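Local coordinates for phosphate transport system protein phoU (Streptococcus pneumoniae, PDB 2I0M) that probably takes part in regulating phosphate uptake, and forms a homodimer of all-helical subunits that carry bound zinc ions, at residues E40-I45 with G99-V104; L61-L66 with S82-C87; L105-N110 with T181-I186; S147-D152 with N199-L204. All coordinates share one frame; numbering follows the deposited sequence.

Interaction 1: E40-I45 with G99-V104; sequences EMAELI and GIAKAV
The backbone O of A101 takes a weak bond from V104 N within its own helix, and from across the contact A42 CB comes up to the same A101 O at 3.3 Å. The opposite helix makes the matching approach: A101 CB lies 3.4 Å from A42 O. Two methyls thus each rest on the other residue's carbonyl oxygen, while A42 CB and A101 CB are themselves 3.9 Å apart. With nothing larger than a methyl on either side, the backbones come very close, the CA atoms of A42 and A101 being separated by 4.5 Å.

The helices involved are 39-66 and 74-105, neighbours in the first PhoU domain, and here they run roughly antiparallel, at 146°, with the axes of these short segments 8.5 Å apart. Larger side chains complete the packing around the alanine pair. I45 has CG2 anti to its backbone N, which turns this branch across the interface until I45 CG2 meets A101 CB at 3.8 Å; the CB and CD1 of I45 border the same methyl. From the other helix, the CG1 branch of V104, anti to the backbone N (chi1 167°), reaches A42 CB at 4.2 Å.

All four touching residues are buried, and no hydrogen bond crosses between the segments. Helix 5-35 covers one flank, where V104 meets L34 and M41 touches K29, L32 and A33. On another side A103 and I100 pack on helix 177-209. Near the start of helix 39-66, M41 N bonds to D38 OD2.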
loop_
_atom_site.group_PDB
_atom_site.type_symbol
_atom_site.label_atom_id
_atom_site.label_comp_id
_atom_site.label_asym_id
_atom_site.label_seq_id
_atom_site.Cartn_x
_atom_site.Cartn_y
_atom_site.Cartn_z
ATOM N N GLU A 40 -12.803 24.390 3.864
ATOM C CA GLU A 40 -12.777 24.853 2.482
ATOM C C GLU A 40 -11.506 24.391 1.771
ATOM O O GLU A 40 -11.566 23.948 0.626
ATOM C CB GLU A 40 -12.946 26.375 2.423
ATOM C CG GLU A 40 -14.168 26.853 3.193
ATOM C CD GLU A 40 -14.548 28.279 2.874
ATOM O OE1 GLU A 40 -15.761 28.547 2.679
ATOM O OE2 GLU A 40 -13.634 29.132 2.819
ATOM N N MET A 41 -10.369 24.474 2.460
ATOM C CA MET A 41 -9.091 23.985 1.932
ATOM C C MET A 41 -9.124 22.474 1.752
ATOM O O MET A 41 -8.546 21.950 0.801
ATOM C CB MET A 41 -7.934 24.380 2.854
ATOM C CG MET A 41 -6.528 24.221 2.268
ATOM S SD MET A 41 -5.285 24.372 3.581
ATOM C CE MET A 41 -3.814 24.762 2.650
ATOM N N ALA A 42 -9.803 21.781 2.665
ATOM C CA ALA A 42 -10.015 20.347 2.542
ATOM C C ALA A 42 -10.726 20.005 1.234
ATOM O O ALA A 42 -10.335 19.055 0.548
ATOM C CB ALA A 42 -10.786 19.804 3.738
ATOM N N GLU A 43 -11.752 20.790 0.893
ATOM C CA GLU A 43 -12.551 20.565 -0.317
ATOM C C GLU A 43 -11.761 20.740 -1.610
ATOM O O GLU A 43 -11.965 20.003 -2.564
ATOM C CB GLU A 43 -13.789 21.482 -0.348
ATOM C CG GLU A 43 -15.113 20.756 -0.189
ATOM C CD GLU A 43 -16.191 21.280 -1.140
ATOM O OE1 GLU A 43 -15.869 21.557 -2.320
ATOM O OE2 GLU A 43 -17.366 21.402 -0.719
ATOM N N LEU A 44 -10.882 21.740 -1.639
ATOM C CA LEU A 44 -10.011 21.977 -2.791
ATOM C C LEU A 44 -8.998 20.838 -2.950
ATOM O O LEU A 44 -8.676 20.441 -4.071
ATOM C CB LEU A 44 -9.314 23.347 -2.701
ATOM C CG LEU A 44 -10.182 24.609 -2.497
ATOM C CD1 LEU A 44 -9.333 25.837 -2.174
ATOM C CD2 LEU A 44 -11.147 24.907 -3.672
ATOM N N ILE A 45 -8.524 20.288 -1.834
ATOM C CA ILE A 45 -7.642 19.108 -1.877
ATOM C C ILE A 45 -8.360 17.905 -2.498
ATOM O O ILE A 45 -7.776 17.159 -3.302
ATOM C CB ILE A 45 -7.151 18.696 -0.468
ATOM C CG1 ILE A 45 -6.168 19.733 0.081
ATOM C CG2 ILE A 45 -6.541 17.273 -0.491
ATOM C CD1 ILE A 45 -6.166 19.831 1.591
ATOM N N GLY A 99 -7.831 11.718 1.747
ATOM C CA GLY A 99 -8.547 11.017 2.811
ATOM C C GLY A 99 -8.569 11.805 4.107
ATOM O O GLY A 99 -9.609 11.905 4.743
ATOM N N ILE A 100 -7.424 12.386 4.472
ATOM C CA ILE A 100 -7.301 13.283 5.635
ATOM C C ILE A 100 -8.170 14.544 5.475
ATOM O O ILE A 100 -8.808 15.013 6.426
ATOM C CB ILE A 100 -5.831 13.696 5.879
ATOM C CG1 ILE A 100 -4.999 12.498 6.324
ATOM C CG2 ILE A 100 -5.738 14.803 6.930
ATOM C CD1 ILE A 100 -3.556 12.846 6.789
ATOM N N ALA A 101 -8.187 15.079 4.261
ATOM C CA ALA A 101 -9.045 16.204 3.945
ATOM C C ALA A 101 -10.518 15.848 4.126
ATOM O O ALA A 101 -11.272 16.665 4.632
ATOM C CB ALA A 101 -8.763 16.720 2.529
ATOM N N LYS A 102 -10.920 14.633 3.743
ATOM C CA LYS A 102 -12.301 14.167 3.961
ATOM C C LYS A 102 -12.650 14.022 5.443
ATOM O O LYS A 102 -13.745 14.388 5.860
ATOM C CB LYS A 102 -12.577 12.848 3.238
ATOM C CG LYS A 102 -12.331 12.884 1.744
ATOM C CD LYS A 102 -12.765 11.585 1.097
ATOM C CE LYS A 102 -12.305 11.508 -0.347
ATOM N NZ LYS A 102 -13.049 10.454 -1.085
ATOM N N ALA A 103 -11.720 13.492 6.233
ATOM C CA ALA A 103 -11.916 13.382 7.677
ATOM C C ALA A 103 -12.071 14.759 8.350
ATOM O O ALA A 103 -12.771 14.881 9.347
ATOM C CB ALA A 103 -10.781 12.592 8.312
ATOM N N VAL A 104 -11.417 15.782 7.795
ATOM C CA VAL A 104 -11.515 17.155 8.295
ATOM C C VAL A 104 -12.926 17.714 8.108
ATOM O O VAL A 104 -13.372 18.542 8.896
ATOM C CB VAL A 104 -10.446 18.091 7.643
ATOM C CG1 VAL A 104 -10.750 19.573 7.913
ATOM C CG2 VAL A 104 -9.039 17.729 8.130
#

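Interaction 2: L61-L66 with S82-C87; sequences LTCARL and SIMSSC
C63 and M84 mesh across the helical hairpin formed by helices 39-66 and 74-105, which follow one another in the PhoU fold. The short segments run nearly antiparallel at 161°, their axes 9.8 Å apart, and sulfur-bearing side chains lie between them.

The apolar contacts centre on C63. M84 puts CG and CE about equally close to C63 CB, with M84 CE at 3.4 Å, and SD lies a little farther off; a bend at chi3 (-143°) brings the terminal methyl back toward the opposite helix. C63 SG, pointing away from its own carbonyl carbon and beside its backbone N, fits between M84 CG and the CG2 branch of I83, the latter 3.6 Å from C63 SG. M84 CE also touches backbone, lying 3.6 Å from A64 N.

Other parts of the assembly pack on the same residues. L12 of helix 5-35 meets both C63 and I83, whereas on the dimer side M84 packs on M84 of the second subunit and A64 on L77 of that subunit.

No hydrogen bond crosses the contact; the side-chain ones described here lie within helix 74-105. S82 OG turns to R78 O. S86 bends its hydroxyl back one turn, a familiar serine habit in helices that gives a buried hydroxyl a partner in its own helix. S82 O is therefore gripped twice, by S86 N and by S86 OG from opposite faces of its plane; the hydroxyl bond, S86 OG to S82 O, measures 2.8 Å, with the donor tilted 24° from the carbonyl plane.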
loop_
_atom_site.group_PDB
_atom_site.type_symbol
_atom_site.label_atom_id
_atom_site.label_comp_id
_atom_site.label_asym_id
_atom_site.label_seq_id
_atom_site.Cartn_x
_atom_site.Cartn_y
_atom_site.Cartn_z
ATOM N N LEU A 61 2.684 6.466 -19.150
ATOM C CA LEU A 61 2.587 6.362 -20.604
ATOM C C LEU A 61 3.881 6.675 -21.336
ATOM O O LEU A 61 4.225 5.973 -22.296
ATOM C CB LEU A 61 1.432 7.215 -21.156
ATOM C CG LEU A 61 0.141 6.486 -21.576
ATOM C CD1 LEU A 61 -0.506 5.743 -20.413
ATOM C CD2 LEU A 61 -0.861 7.462 -22.200
ATOM N N THR A 62 4.595 7.715 -20.902
ATOM C CA THR A 62 5.909 8.004 -21.484
ATOM C C THR A 62 6.960 6.962 -21.053
ATOM O O THR A 62 7.904 6.701 -21.791
ATOM C CB THR A 62 6.416 9.482 -21.258
ATOM O OG1 THR A 62 7.327 9.548 -20.164
ATOM C CG2 THR A 62 5.277 10.468 -21.063
ATOM N N CYS A 63 6.780 6.365 -19.876
ATOM C CA CYS A 63 7.562 5.185 -19.468
ATOM C C CYS A 63 7.334 4.040 -20.453
ATOM O O CYS A 63 8.276 3.573 -21.107
ATOM C CB CYS A 63 7.164 4.706 -18.071
ATOM S SG CYS A 63 7.948 5.505 -16.644
ATOM N N ALA A 64 6.078 3.604 -20.563
ATOM C CA ALA A 64 5.706 2.477 -21.428
ATOM C C ALA A 64 6.209 2.657 -22.858
ATOM O O ALA A 64 6.718 1.717 -23.455
ATOM C CB ALA A 64 4.198 2.252 -21.409
ATOM N N ARG A 65 6.091 3.870 -23.390
ATOM C CA ARG A 65 6.598 4.157 -24.722
ATOM C C ARG A 65 8.126 4.278 -24.769
ATOM O O ARG A 65 8.726 4.069 -25.826
ATOM C CB ARG A 65 5.957 5.423 -25.298
ATOM C CG ARG A 65 6.656 6.695 -24.877
ATOM C CD ARG A 65 6.654 7.736 -25.978
ATOM N NE ARG A 65 7.571 8.824 -25.656
ATOM C CZ ARG A 65 7.236 9.916 -24.975
ATOM N NH1 ARG A 65 8.150 10.849 -24.729
ATOM N NH2 ARG A 65 5.990 10.080 -24.542
ATOM N N LEU A 66 8.760 4.625 -23.649
ATOM C CA LEU A 66 10.214 4.825 -23.667
ATOM C C LEU A 66 10.981 3.540 -23.868
ATOM O O LEU A 66 12.033 3.535 -24.506
ATOM C CB LEU A 66 10.731 5.554 -22.424
ATOM C CG LEU A 66 11.064 7.036 -22.611
ATOM C CD1 LEU A 66 11.815 7.565 -21.396
ATOM C CD2 LEU A 66 11.871 7.258 -23.884
ATOM N N SER A 82 11.284 1.466 -12.058
ATOM C CA SER A 82 11.248 2.154 -10.776
ATOM C C SER A 82 10.350 3.390 -10.807
ATOM O O SER A 82 9.679 3.682 -9.837
ATOM C CB SER A 82 12.665 2.547 -10.344
ATOM O OG SER A 82 13.470 1.397 -10.170
ATOM N N ILE A 83 10.371 4.126 -11.912
ATOM C CA ILE A 83 9.518 5.297 -12.084
ATOM C C ILE A 83 8.041 4.860 -12.166
ATOM O O ILE A 83 7.190 5.420 -11.476
ATOM C CB ILE A 83 9.931 6.117 -13.327
ATOM C CG1 ILE A 83 11.370 6.674 -13.188
ATOM C CG2 ILE A 83 8.891 7.184 -13.646
ATOM C CD1 ILE A 83 11.583 7.885 -12.242
ATOM N N MET A 84 7.759 3.829 -12.963
ATOM C CA MET A 84 6.395 3.311 -13.130
ATOM C C MET A 84 5.808 2.875 -11.803
ATOM O O MET A 84 4.694 3.239 -11.458
ATOM C CB MET A 84 6.367 2.135 -14.095
ATOM C CG MET A 84 6.532 2.520 -15.546
ATOM S SD MET A 84 5.931 1.233 -16.677
ATOM C CE MET A 84 7.119 1.356 -17.987
ATOM N N SER A 85 6.597 2.122 -11.050
ATOM C CA SER A 85 6.193 1.618 -9.750
ATOM C C SER A 85 6.074 2.731 -8.711
ATOM O O SER A 85 5.156 2.731 -7.914
ATOM C CB SER A 85 7.197 0.554 -9.299
ATOM O OG SER A 85 7.308 0.532 -7.882
ATOM N N SER A 86 6.998 3.684 -8.725
ATOM C CA SER A 86 7.010 4.741 -7.737
ATOM C C SER A 86 5.940 5.818 -7.979
ATOM O O SER A 86 5.441 6.419 -7.034
ATOM C CB SER A 86 8.405 5.386 -7.642
ATOM O OG SER A 86 9.381 4.479 -7.152
ATOM N N CYS A 87 5.584 6.074 -9.234
ATOM C CA CYS A 87 4.595 7.131 -9.485
ATOM C C CYS A 87 3.199 6.689 -9.001
ATOM O O CYS A 87 2.437 7.486 -8.462
ATOM C CB CYS A 87 4.639 7.633 -10.934
ATOM S SG CYS A 87 4.004 6.500 -12.134
#

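Interaction 3: L105-N110 with T181-I186; sequences LQLKEN and TQYLYI
Q182 leans on Q106 and L107 along the whole length of its side chain. Its CB meets the CD2 methyl of L107 at 3.8 Å, the two side chains sliding past each other in opposite directions. At the next atom the neighbour changes: Q182 CG lies 3.6 Å from Q106 CB. A bend at chi2 (-51°) then folds the amide over that same methylene, and Q182 CD approaches Q106 CB to 3.3 Å. At the tip OE1 and NE2 both remain close to Q106 CB, with Q106 CG a little behind; Q182 OE1 also lies 3.3 Å from A103 CA. The two glutamine amides do not pair: their planes stand 78° apart, and Q106, bent at its own chi2, leads its amide off in another direction.

L107 also meets the tyrosine. Its CD2 touches Y183 CE2 at 3.5 Å in an oblique approach, while L107 CD1 lies 3.8 Å from the phenolic OH of Y183. The leucine and the tyrosine cross at about a right angle.

Residues 105-110 lead from the end of helix 74-105 toward helix 117-136 and lie here against helix 177-209 of the all-helical PhoU fold. K37, in the loop after helix 5-35, bonds through NZ to Y183 OH, and K39, at the start of helix 39-66, bonds through NZ to L107 O.

With no hydrogen bond between the segments themselves, this connector rests on helix 177-209 through methyl, methylene, amide and ring surfaces, and the two lysines supply polar ties around it.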
loop_
_atom_site.group_PDB
_atom_site.type_symbol
_atom_site.label_atom_id
_atom_site.label_comp_id
_atom_site.label_asym_id
_atom_site.label_seq_id
_atom_site.Cartn_x
_atom_site.Cartn_y
_atom_site.Cartn_z
ATOM N N LEU A 105 -13.625 17.250 7.075
ATOM C CA LEU A 105 -15.007 17.669 6.809
ATOM C C LEU A 105 -15.994 17.025 7.781
ATOM O O LEU A 105 -17.111 17.508 7.956
ATOM C CB LEU A 105 -15.423 17.313 5.378
ATOM C CG LEU A 105 -14.625 17.805 4.171
ATOM C CD1 LEU A 105 -15.237 17.223 2.904
ATOM C CD2 LEU A 105 -14.594 19.317 4.107
ATOM N N GLN A 106 -15.570 15.934 8.403
ATOM C CA GLN A 106 -16.409 15.180 9.318
ATOM C C GLN A 106 -16.162 15.597 10.765
ATOM O O GLN A 106 -16.876 15.162 11.680
ATOM C CB GLN A 106 -16.177 13.675 9.128
ATOM C CG GLN A 106 -16.449 13.170 7.707
ATOM C CD GLN A 106 -17.911 13.312 7.304
ATOM O OE1 GLN A 106 -18.747 12.482 7.652
ATOM N NE2 GLN A 106 -18.220 14.367 6.561
ATOM N N LEU A 107 -15.158 16.450 10.965
ATOM C CA LEU A 107 -14.826 16.930 12.299
ATOM C C LEU A 107 -15.848 17.939 12.832
ATOM O O LEU A 107 -16.290 18.843 12.118
ATOM C CB LEU A 107 -13.409 17.511 12.348
ATOM C CG LEU A 107 -12.240 16.515 12.310
ATOM C CD1 LEU A 107 -10.904 17.245 12.377
ATOM C CD2 LEU A 107 -12.339 15.481 13.428
ATOM N N LYS A 108 -16.222 17.752 14.092
ATOM C CA LYS A 108 -17.131 18.657 14.788
ATOM C C LYS A 108 -16.383 19.367 15.905
ATOM O O LYS A 108 -15.547 18.770 16.591
ATOM C CB LYS A 108 -18.339 17.903 15.358
ATOM C CG LYS A 108 -19.119 17.065 14.345
ATOM C CD LYS A 108 -20.021 17.924 13.460
ATOM C CE LYS A 108 -20.953 17.064 12.611
ATOM N NZ LYS A 108 -20.221 16.271 11.579
ATOM N N GLU A 109 -16.685 20.648 16.073
ATOM C CA GLU A 109 -16.064 21.458 17.104
ATOM C C GLU A 109 -17.068 22.438 17.690
ATOM O O GLU A 109 -17.367 23.445 17.046
ATOM C CB GLU A 109 -14.870 22.229 16.540
ATOM C CG GLU A 109 -13.526 21.541 16.724
ATOM C CD GLU A 109 -12.495 22.472 17.341
ATOM O OE1 GLU A 109 -12.812 23.120 18.369
ATOM O OE2 GLU A 109 -11.369 22.548 16.806
ATOM N N ASN A 110 -17.623 22.165 18.879
ATOM C CA ASN A 110 -17.530 20.889 19.634
ATOM C C ASN A 110 -16.148 20.360 20.094
ATOM O O ASN A 110 -15.170 21.119 20.154
ATOM C CB ASN A 110 -18.372 19.784 18.961
ATOM C CG ASN A 110 -19.867 20.089 18.980
ATOM O OD1 ASN A 110 -20.340 20.935 19.746
ATOM N ND2 ASN A 110 -20.617 19.396 18.132
ATOM N N THR A 181 -13.336 8.346 15.629
ATOM C CA THR A 181 -13.325 7.592 14.372
ATOM C C THR A 181 -12.593 8.352 13.258
ATOM O O THR A 181 -11.864 7.750 12.463
ATOM C CB THR A 181 -14.773 7.247 13.925
ATOM O OG1 THR A 181 -15.485 6.643 15.013
ATOM C CG2 THR A 181 -14.778 6.282 12.758
ATOM N N GLN A 182 -12.772 9.672 13.227
ATOM C CA GLN A 182 -12.136 10.521 12.223
ATOM C C GLN A 182 -10.625 10.652 12.445
ATOM O O GLN A 182 -9.845 10.557 11.488
ATOM C CB GLN A 182 -12.823 11.891 12.143
ATOM C CG GLN A 182 -14.282 11.853 11.647
ATOM C CD GLN A 182 -14.468 11.078 10.334
ATOM O OE1 GLN A 182 -13.703 11.247 9.379
ATOM N NE2 GLN A 182 -15.492 10.231 10.286
ATOM N N TYR A 183 -10.214 10.846 13.696
ATOM C CA TYR A 183 -8.793 10.853 14.047
ATOM C C TYR A 183 -8.119 9.481 13.921
ATOM O O TYR A 183 -6.904 9.402 13.736
ATOM C CB TYR A 183 -8.568 11.436 15.439
ATOM C CG TYR A 183 -8.615 12.941 15.464
ATOM C CD1 TYR A 183 -7.494 13.693 15.129
ATOM C CD2 TYR A 183 -9.781 13.622 15.825
ATOM C CE1 TYR A 183 -7.526 15.081 15.154
ATOM C CE2 TYR A 183 -9.824 15.009 15.844
ATOM C CZ TYR A 183 -8.692 15.732 15.506
ATOM O OH TYR A 183 -8.724 17.109 15.519
ATOM N N LEU A 184 -8.895 8.404 14.017
ATOM C CA LEU A 184 -8.360 7.081 13.710
ATOM C C LEU A 184 -8.014 6.985 12.225
ATOM O O LEU A 184 -6.917 6.539 11.883
ATOM C CB LEU A 184 -9.307 5.946 14.140
ATOM C CG LEU A 184 -9.417 5.643 15.645
ATOM C CD1 LEU A 184 -10.395 4.497 15.912
ATOM C CD2 LEU A 184 -8.058 5.348 16.296
ATOM N N TYR A 185 -8.931 7.423 11.356
ATOM C CA TYR A 185 -8.685 7.426 9.908
ATOM C C TYR A 185 -7.468 8.267 9.572
ATOM O O TYR A 185 -6.595 7.811 8.840
ATOM C CB TYR A 185 -9.882 7.955 9.124
ATOM C CG TYR A 185 -11.167 7.182 9.316
ATOM C CD1 TYR A 185 -11.156 5.805 9.581
ATOM C CD2 TYR A 185 -12.401 7.818 9.191
ATOM C CE1 TYR A 185 -12.335 5.104 9.744
ATOM C CE2 TYR A 185 -13.587 7.121 9.353
ATOM C CZ TYR A 185 -13.549 5.767 9.624
ATOM O OH TYR A 185 -14.730 5.069 9.791
ATOM N N ILE A 186 -7.409 9.480 10.130
ATOM C CA ILE A 186 -6.321 10.410 9.867
ATOM C C ILE A 186 -4.961 9.777 10.139
ATOM O O ILE A 186 -4.051 9.863 9.306
ATOM C CB ILE A 186 -6.480 11.734 10.675
ATOM C CG1 ILE A 186 -7.583 12.589 10.054
ATOM C CG2 ILE A 186 -5.154 12.501 10.728
ATOM C CD1 ILE A 186 -8.207 13.589 10.996
#

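Interaction 4: S147-D152 with N199-L204; sequences SIAQKD and NICERL
C201 sets its thiol beside its own backbone N and anti to the carbonyl carbon (chi1 -69°), and I148 holds CG2 anti to its backbone N; together these rotations bring C201 SG to 3.7 Å from I148 CG2. The contact joins two helices of the second PhoU domain, the short helix 142-150 and the long helix 177-209. I148 CB backs up its branch methyl, so the sulfur lies against the branch point of the isoleucine, not its CD1 end. Next to it A149 CB and C201 CB meet at 3.9 Å, and C201 SG reaches as far as the backbone, 3.8 Å from A149 N. One cysteine therefore serves two successive residues.

The bonds K151 N to I148 O and D152 N to A149 O carry the chain on to D152, which with D156, E191 and D195 forms a zinc site; D195 is carried by helix 177-209 too, one turn before N199. I148 also packs on D132 and A136 of helix 117-136, while R203 makes a salt bridge to E60 of the second subunit.

At the border of the contact E202 OE1 accepts from L215 N near the C-terminus. Its other oxygen, E202 OE2, receives N199 ND2 at 3.2 Å, a bent bond (141° at the hydrogen) that lies in the asparagine's amide plane but arrives on the anti side of the carboxylate, 33° out of its plane.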
loop_
_atom_site.group_PDB
_atom_site.type_symbol
_atom_site.label_atom_id
_atom_site.label_comp_id
_atom_site.label_asym_id
_atom_site.label_seq_id
_atom_site.Cartn_x
_atom_site.Cartn_y
_atom_site.Cartn_z
ATOM N N SER A 147 18.131 4.805 5.031
ATOM C CA SER A 147 17.987 5.645 6.215
ATOM C C SER A 147 16.600 6.324 6.294
ATOM O O SER A 147 16.008 6.388 7.377
ATOM C CB SER A 147 19.137 6.655 6.337
ATOM O OG SER A 147 19.107 7.573 5.256
ATOM N N ILE A 148 16.067 6.780 5.158
ATOM C CA ILE A 148 14.694 7.324 5.111
ATOM C C ILE A 148 13.618 6.296 5.492
ATOM O O ILE A 148 12.732 6.591 6.314
ATOM C CB ILE A 148 14.365 7.960 3.739
ATOM C CG1 ILE A 148 15.257 9.194 3.497
ATOM C CG2 ILE A 148 12.862 8.330 3.638
ATOM C CD1 ILE A 148 15.350 9.593 2.049
ATOM N N ALA A 149 13.704 5.100 4.899
ATOM C CA ALA A 149 12.775 3.999 5.180
ATOM C C ALA A 149 12.724 3.672 6.662
ATOM O O ALA A 149 11.652 3.382 7.187
ATOM C CB ALA A 149 13.140 2.739 4.374
ATOM N N GLN A 150 13.884 3.721 7.319
ATOM C CA GLN A 150 14.029 3.388 8.742
ATOM C C GLN A 150 13.212 4.273 9.687
ATOM O O GLN A 150 12.777 3.814 10.744
ATOM C CB GLN A 150 15.504 3.449 9.144
ATOM C CG GLN A 150 16.318 2.268 8.651
ATOM C CD GLN A 150 17.799 2.396 8.961
ATOM O OE1 GLN A 150 18.368 3.497 8.935
ATOM N NE2 GLN A 150 18.437 1.261 9.251
ATOM N N LYS A 151 13.017 5.537 9.308
ATOM C CA LYS A 151 12.191 6.468 10.095
ATOM C C LYS A 151 10.713 6.073 10.193
ATOM O O LYS A 151 9.985 6.619 11.012
ATOM C CB LYS A 151 12.326 7.894 9.569
ATOM C CG LYS A 151 13.711 8.474 9.776
ATOM C CD LYS A 151 13.822 9.853 9.139
ATOM C CE LYS A 151 15.195 10.456 9.406
ATOM N NZ LYS A 151 15.128 11.934 9.312
ATOM N N ASP A 152 10.287 5.126 9.360
ATOM C CA ASP A 152 8.930 4.580 9.423
ATOM C C ASP A 152 8.642 3.840 10.730
ATOM O O ASP A 152 7.498 3.839 11.186
ATOM C CB ASP A 152 8.647 3.676 8.220
ATOM C CG ASP A 152 7.167 3.375 8.045
ATOM O OD1 ASP A 152 6.347 4.310 7.974
ATOM O OD2 ASP A 152 6.828 2.181 7.972
ATOM N N ASN A 199 8.292 1.978 0.650
ATOM C CA ASN A 199 8.212 1.293 -0.620
ATOM C C ASN A 199 9.017 1.965 -1.752
ATOM O O ASN A 199 9.652 1.271 -2.532
ATOM C CB ASN A 199 6.747 1.096 -1.036
ATOM C CG ASN A 199 6.033 -0.001 -0.226
ATOM O OD1 ASN A 199 4.805 0.047 -0.031
ATOM N ND2 ASN A 199 6.791 -0.989 0.235
ATOM N N ILE A 200 9.028 3.294 -1.831
ATOM C CA ILE A 200 9.763 3.965 -2.915
ATOM C C ILE A 200 11.258 3.857 -2.645
ATOM O O ILE A 200 12.049 3.624 -3.562
ATOM C CB ILE A 200 9.318 5.427 -3.152
ATOM C CG1 ILE A 200 7.829 5.497 -3.519
ATOM C CG2 ILE A 200 10.149 6.072 -4.268
ATOM C CD1 ILE A 200 7.253 6.898 -3.514
ATOM N N CYS A 201 11.612 3.963 -1.365
ATOM C CA CYS A 201 12.956 3.681 -0.859
ATOM C C CYS A 201 13.512 2.311 -1.259
ATOM O O CYS A 201 14.631 2.223 -1.726
ATOM C CB CYS A 201 13.005 3.885 0.662
ATOM S SG CYS A 201 12.836 5.621 1.186
ATOM N N GLU A 202 12.727 1.248 -1.072
ATOM C CA GLU A 202 13.122 -0.114 -1.474
ATOM C C GLU A 202 13.351 -0.242 -2.980
ATOM O O GLU A 202 14.273 -0.913 -3.415
ATOM C CB GLU A 202 12.077 -1.145 -1.045
ATOM C CG GLU A 202 11.833 -1.217 0.457
ATOM C CD GLU A 202 10.865 -2.331 0.848
ATOM O OE1 GLU A 202 11.237 -3.171 1.686
ATOM O OE2 GLU A 202 9.728 -2.363 0.324
ATOM N N ARG A 203 12.493 0.398 -3.761
ATOM C CA ARG A 203 12.641 0.494 -5.216
ATOM C C ARG A 203 13.972 1.146 -5.599
ATOM O O ARG A 203 14.603 0.774 -6.586
ATOM C CB ARG A 203 11.481 1.329 -5.788
ATOM C CG ARG A 203 11.175 1.090 -7.243
ATOM C CD ARG A 203 10.249 -0.127 -7.461
ATOM N NE ARG A 203 10.995 -1.254 -8.007
ATOM C CZ ARG A 203 10.463 -2.359 -8.515
ATOM N NH1 ARG A 203 9.148 -2.522 -8.578
ATOM N NH2 ARG A 203 11.276 -3.303 -8.973
ATOM N N LEU A 204 14.376 2.133 -4.809
ATOM C CA LEU A 204 15.665 2.801 -4.985
ATOM C C LEU A 204 16.822 1.838 -4.675
ATOM O O LEU A 204 17.839 1.837 -5.382
ATOM C CB LEU A 204 15.716 4.048 -4.098
ATOM C CG LEU A 204 16.319 5.393 -4.526
ATOM C CD1 LEU A 204 16.315 5.598 -6.041
ATOM C CD2 LEU A 204 15.575 6.551 -3.807
#

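Overall arrangement
Interactions 1 and 2 fasten the same two helices, 39-66 and 74-105, at points 29 Å apart between centres: alanines bring the backbones close in one, while cysteine and methionine fill a wider gap in the other. Interactions 3 and 4 likewise share helix 177-209 but use it on opposite sides of the chain's centre. Interaction 3 adjoins interaction 1 and, with its exposed glutamine, is the more superficial; the other three are buried. Interactions 2 and 4 meet through S82, S85 and S86 against I200 and R203, and both touch the second subunit. None has a hydrogen bond between its segments, and interaction 4 alone includes a zinc ligand.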